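PDB 3M7N: probable exosome complex exonuclease 1 from Archaeoglobus fulgidus, which probably degrades RNA from the 3' end as the catalytic RNase PH-type subunit of the archaeal exosome, and probably can add heteromeric tails to RNA. Local coordinates for residues D186-I198 with A218-Y230. The protein carries 1 engineered substitution. Residues are numbered along the deposited sequence; the frame is centred on the assembly and turned at random.
Sequences DMPFAFLIRNGKI and AIELAKKGALQIY
Phe-191 sits against the helix 218-230 where Ala-222, Lys-223 and Ala-226 gather round its ring: its CD1 lies 3.5 Å from Ala-226 CB, while CZ reaches Lys-223 CG at 3.7 Å and also approaches Ala-222 CB. The phenylalanine and lysine side chains cross at about a right angle; the lysine then bends at its third torsion (chi3 -69°) and carries the ammonium off to Glu-220, where NZ makes a salt bridge of 3.0 Å to OE1 on the helix surface. Grease and charge are thus split along one side chain. Ile-198, back on the returning strand, extends the same patch: CG2 rests on Lys-223 CD at 3.9 Å, CD1 on Ala-226 CB, and CG1 against Leu-227 CG, whose CD2 methyl goes on to cover the backbone of Gly-196 in the type I' turn. Two residues back along the strand from Phe-191, Phe-189 meets the helix one turn earlier, with Ala-222 CB held over one ring face, 3.9 Å from the centroid, in a CH-pi contact, and Ile-219 CG1 near CE2. At the far end Ile-193 sets its CG2 almost squarely above the centre of the Tyr-230 ring, 5° off the normal; with CG2 anti to the backbone N, that methyl is the branch brought over the ring, and CG1 meets CD1 of the same ring. A serine in place of Tyr-230 would probably strip Ile-193 of that aromatic floor and open a gap beneath the hairpin. Ala-218, Ala-222 and Ala-226 face the strand, consistent with the close approach of the axes of strand 186-194 and helix 218-230, 9.3 Å apart at a signed angle of -57°. In the fold, this part of helix 212-248 packs across one face of the antiparallel sheet in domain 2 of the 3' exoribonuclease (RNase PH) family, over the hairpin of strands 185-194 and 197-207, while Pro-188 and Ala-190 turn to the other face, against helix 136-150.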
# COMPACT_ATOMS: atom_id res chain seq x y z
N ASP E 186 35.83 9.52 0.58
CA ASP E 186 35.07 9.65 -0.66
C ASP E 186 34.04 10.75 -0.47
O ASP E 186 33.26 10.75 0.49
CB ASP E 186 34.41 8.31 -1.00
CG ASP E 186 33.65 8.35 -2.33
OD1 ASP E 186 32.64 7.63 -2.45
OD2 ASP E 186 34.04 9.11 -3.24
N MET E 187 34.02 11.70 -1.40
CA MET E 187 33.25 12.91 -1.19
C MET E 187 32.60 13.45 -2.47
O MET E 187 33.16 14.32 -3.15
CB MET E 187 34.12 13.96 -0.52
CG MET E 187 33.39 15.23 -0.13
SD MET E 187 34.49 16.35 0.75
CE MET E 187 33.40 17.76 0.96
N PRO E 188 31.41 12.94 -2.79
CA PRO E 188 30.64 13.41 -3.95
C PRO E 188 30.16 14.85 -3.77
O PRO E 188 29.75 15.20 -2.68
CB PRO E 188 29.44 12.45 -4.01
CG PRO E 188 29.39 11.78 -2.66
CD PRO E 188 30.82 11.72 -2.20
N PHE E 189 30.23 15.65 -4.83
CA PHE E 189 29.66 17.00 -4.86
C PHE E 189 28.75 17.12 -6.06
O PHE E 189 28.86 16.35 -7.02
CB PHE E 189 30.74 18.09 -5.08
CG PHE E 189 31.82 18.12 -4.05
CD1 PHE E 189 32.86 17.21 -4.08
CD2 PHE E 189 31.81 19.10 -3.06
CE1 PHE E 189 33.87 17.26 -3.14
CE2 PHE E 189 32.82 19.15 -2.11
CZ PHE E 189 33.85 18.23 -2.16
N ALA E 190 27.88 18.12 -6.04
CA ALA E 190 27.27 18.60 -7.27
C ALA E 190 27.08 20.09 -7.08
O ALA E 190 26.81 20.54 -5.97
CB ALA E 190 25.95 17.93 -7.53
N PHE E 191 27.24 20.84 -8.16
CA PHE E 191 27.17 22.29 -8.09
C PHE E 191 26.13 22.80 -9.07
O PHE E 191 25.84 22.17 -10.08
CB PHE E 191 28.53 22.92 -8.47
CG PHE E 191 29.71 22.38 -7.70
CD1 PHE E 191 30.47 21.35 -8.24
CD2 PHE E 191 30.06 22.90 -6.47
CE1 PHE E 191 31.56 20.84 -7.54
CE2 PHE E 191 31.15 22.40 -5.77
CZ PHE E 191 31.91 21.38 -6.31
N LEU E 192 25.59 23.97 -8.75
CA LEU E 192 24.89 24.77 -9.73
C LEU E 192 25.92 25.58 -10.55
O LEU E 192 26.71 26.33 -9.96
CB LEU E 192 23.94 25.74 -9.02
CG LEU E 192 23.28 26.73 -9.96
CD1 LEU E 192 22.27 26.02 -10.87
CD2 LEU E 192 22.63 27.87 -9.18
N ILE E 193 25.93 25.39 -11.87
CA ILE E 193 26.68 26.24 -12.78
C ILE E 193 25.76 27.32 -13.34
O ILE E 193 24.70 27.02 -13.89
CB ILE E 193 27.23 25.49 -14.00
CG1 ILE E 193 27.81 24.13 -13.61
CG2 ILE E 193 28.27 26.34 -14.73
CD1 ILE E 193 29.04 24.21 -12.75
N ARG E 194 26.16 28.58 -13.20
CA ARG E 194 25.39 29.70 -13.69
C ARG E 194 26.38 30.71 -14.24
O ARG E 194 27.45 30.91 -13.66
CB ARG E 194 24.57 30.34 -12.57
CG ARG E 194 23.17 30.75 -12.97
CD ARG E 194 22.79 32.09 -12.41
NE ARG E 194 22.67 32.11 -10.96
CZ ARG E 194 21.51 32.10 -10.30
NH1 ARG E 194 21.49 32.13 -8.97
NH2 ARG E 194 20.36 32.07 -10.96
N ASN E 195 26.05 31.33 -15.37
CA ASN E 195 26.98 32.25 -16.00
C ASN E 195 28.33 31.57 -16.25
O ASN E 195 29.39 32.14 -16.02
CB ASN E 195 27.13 33.49 -15.10
CG ASN E 195 28.14 34.49 -15.64
OD1 ASN E 195 28.14 34.82 -16.83
ND2 ASN E 195 28.99 34.98 -14.76
N GLY E 196 28.27 30.32 -16.70
CA GLY E 196 29.48 29.57 -17.02
C GLY E 196 30.36 29.15 -15.86
O GLY E 196 31.47 28.66 -16.08
N LYS E 197 29.89 29.32 -14.62
CA LYS E 197 30.75 29.00 -13.47
C LYS E 197 30.04 28.42 -12.23
O LYS E 197 28.81 28.46 -12.09
CB LYS E 197 31.56 30.23 -13.09
CG LYS E 197 30.71 31.37 -12.57
CD LYS E 197 31.49 32.68 -12.63
CE LYS E 197 30.66 33.85 -12.09
NZ LYS E 197 31.33 35.16 -12.31
N ILE E 198 30.85 27.88 -11.32
CA ILE E 198 30.34 27.29 -10.09
C ILE E 198 29.69 28.36 -9.24
O ILE E 198 30.34 29.29 -8.82
CB ILE E 198 31.48 26.67 -9.29
CG1 ILE E 198 32.30 25.73 -10.17
CG2 ILE E 198 30.94 25.93 -8.08
CD1 ILE E 198 31.62 24.43 -10.49
N ALA E 218 39.70 19.65 -1.28
CA ALA E 218 38.83 18.77 -2.05
C ALA E 218 37.78 19.58 -2.81
O ALA E 218 37.50 19.32 -3.98
CB ALA E 218 38.17 17.73 -1.15
N ILE E 219 37.21 20.58 -2.14
CA ILE E 219 36.26 21.47 -2.79
C ILE E 219 36.89 22.15 -4.00
O ILE E 219 36.24 22.27 -5.05
CB ILE E 219 35.73 22.57 -1.85
CG1 ILE E 219 35.04 21.96 -0.64
CG2 ILE E 219 34.72 23.45 -2.57
CD1 ILE E 219 34.35 23.01 0.21
N GLU E 220 38.13 22.60 -3.87
CA GLU E 220 38.79 23.25 -5.02
C GLU E 220 38.95 22.27 -6.17
O GLU E 220 38.66 22.60 -7.31
CB GLU E 220 40.15 23.88 -4.64
CG GLU E 220 40.02 25.05 -3.68
CD GLU E 220 39.05 26.10 -4.18
OE1 GLU E 220 38.05 26.41 -3.47
OE2 GLU E 220 39.29 26.61 -5.30
N LEU E 221 39.42 21.06 -5.86
CA LEU E 221 39.63 20.03 -6.86
C LEU E 221 38.32 19.72 -7.59
O LEU E 221 38.27 19.69 -8.82
CB LEU E 221 40.12 18.76 -6.20
CG LEU E 221 41.35 18.07 -6.76
CD1 LEU E 221 41.26 16.60 -6.41
CD2 LEU E 221 41.47 18.27 -8.27
N ALA E 222 37.26 19.51 -6.81
CA ALA E 222 35.98 19.14 -7.40
C ALA E 222 35.43 20.23 -8.32
O ALA E 222 34.93 19.93 -9.40
CB ALA E 222 34.96 18.79 -6.31
N LYS E 223 35.51 21.49 -7.89
CA LYS E 223 35.06 22.58 -8.76
C LYS E 223 35.75 22.55 -10.13
O LYS E 223 35.12 22.67 -11.19
CB LYS E 223 35.27 23.92 -8.07
CG LYS E 223 34.41 24.10 -6.85
CD LYS E 223 34.47 25.55 -6.38
CE LYS E 223 35.85 25.87 -5.83
NZ LYS E 223 36.00 27.30 -5.48
N LYS E 224 37.06 22.36 -10.10
CA LYS E 224 37.82 22.24 -11.33
C LYS E 224 37.27 21.12 -12.23
O LYS E 224 36.88 21.37 -13.38
CB LYS E 224 39.31 22.02 -11.01
CG LYS E 224 40.14 21.66 -12.21
CD LYS E 224 41.63 21.69 -11.87
CE LYS E 224 42.49 21.22 -13.05
NZ LYS E 224 43.84 20.80 -12.55
N GLY E 225 37.24 19.90 -11.72
CA GLY E 225 36.66 18.80 -12.47
C GLY E 225 35.23 19.11 -12.91
O GLY E 225 34.85 18.82 -14.04
N ALA E 226 34.44 19.72 -12.02
CA ALA E 226 33.06 20.06 -12.35
C ALA E 226 32.97 20.95 -13.58
O ALA E 226 32.12 20.74 -14.45
CB ALA E 226 32.34 20.70 -11.15
N LEU E 227 33.86 21.94 -13.68
CA LEU E 227 33.88 22.80 -14.86
C LEU E 227 34.23 22.04 -16.13
O LEU E 227 33.72 22.35 -17.19
CB LEU E 227 34.82 23.99 -14.67
CG LEU E 227 34.15 25.08 -13.82
CD1 LEU E 227 35.16 26.13 -13.38
CD2 LEU E 227 32.96 25.70 -14.55
N GLN E 228 35.10 21.04 -16.01
CA GLN E 228 35.44 20.22 -17.17
C GLN E 228 34.22 19.42 -17.65
O GLN E 228 33.83 19.52 -18.81
CB GLN E 228 36.63 19.28 -16.87
CG GLN E 228 37.95 20.03 -16.65
CD GLN E 228 39.17 19.12 -16.45
OE1 GLN E 228 40.31 19.54 -16.69
NE2 GLN E 228 38.95 17.89 -16.01
N ILE E 229 33.60 18.66 -16.74
CA ILE E 229 32.40 17.89 -17.06
C ILE E 229 31.30 18.79 -17.62
O ILE E 229 30.63 18.45 -18.60
CB ILE E 229 31.86 17.18 -15.82
CG1 ILE E 229 32.88 16.19 -15.28
CG2 ILE E 229 30.52 16.46 -16.11
CD1 ILE E 229 32.46 15.58 -13.98
N TYR E 230 31.13 19.95 -17.00
CA TYR E 230 30.06 20.84 -17.44
C TYR E 230 30.15 21.18 -18.93
O TYR E 230 29.13 21.18 -19.63
CB TYR E 230 30.05 22.10 -16.62
CG TYR E 230 29.21 23.15 -17.26
CD1 TYR E 230 27.83 23.11 -17.17
CD2 TYR E 230 29.80 24.18 -18.00
CE1 TYR E 230 27.04 24.06 -17.78
CE2 TYR E 230 29.03 25.14 -18.60
CZ TYR E 230 27.65 25.07 -18.49
OH TYR E 230 26.87 26.03 -19.09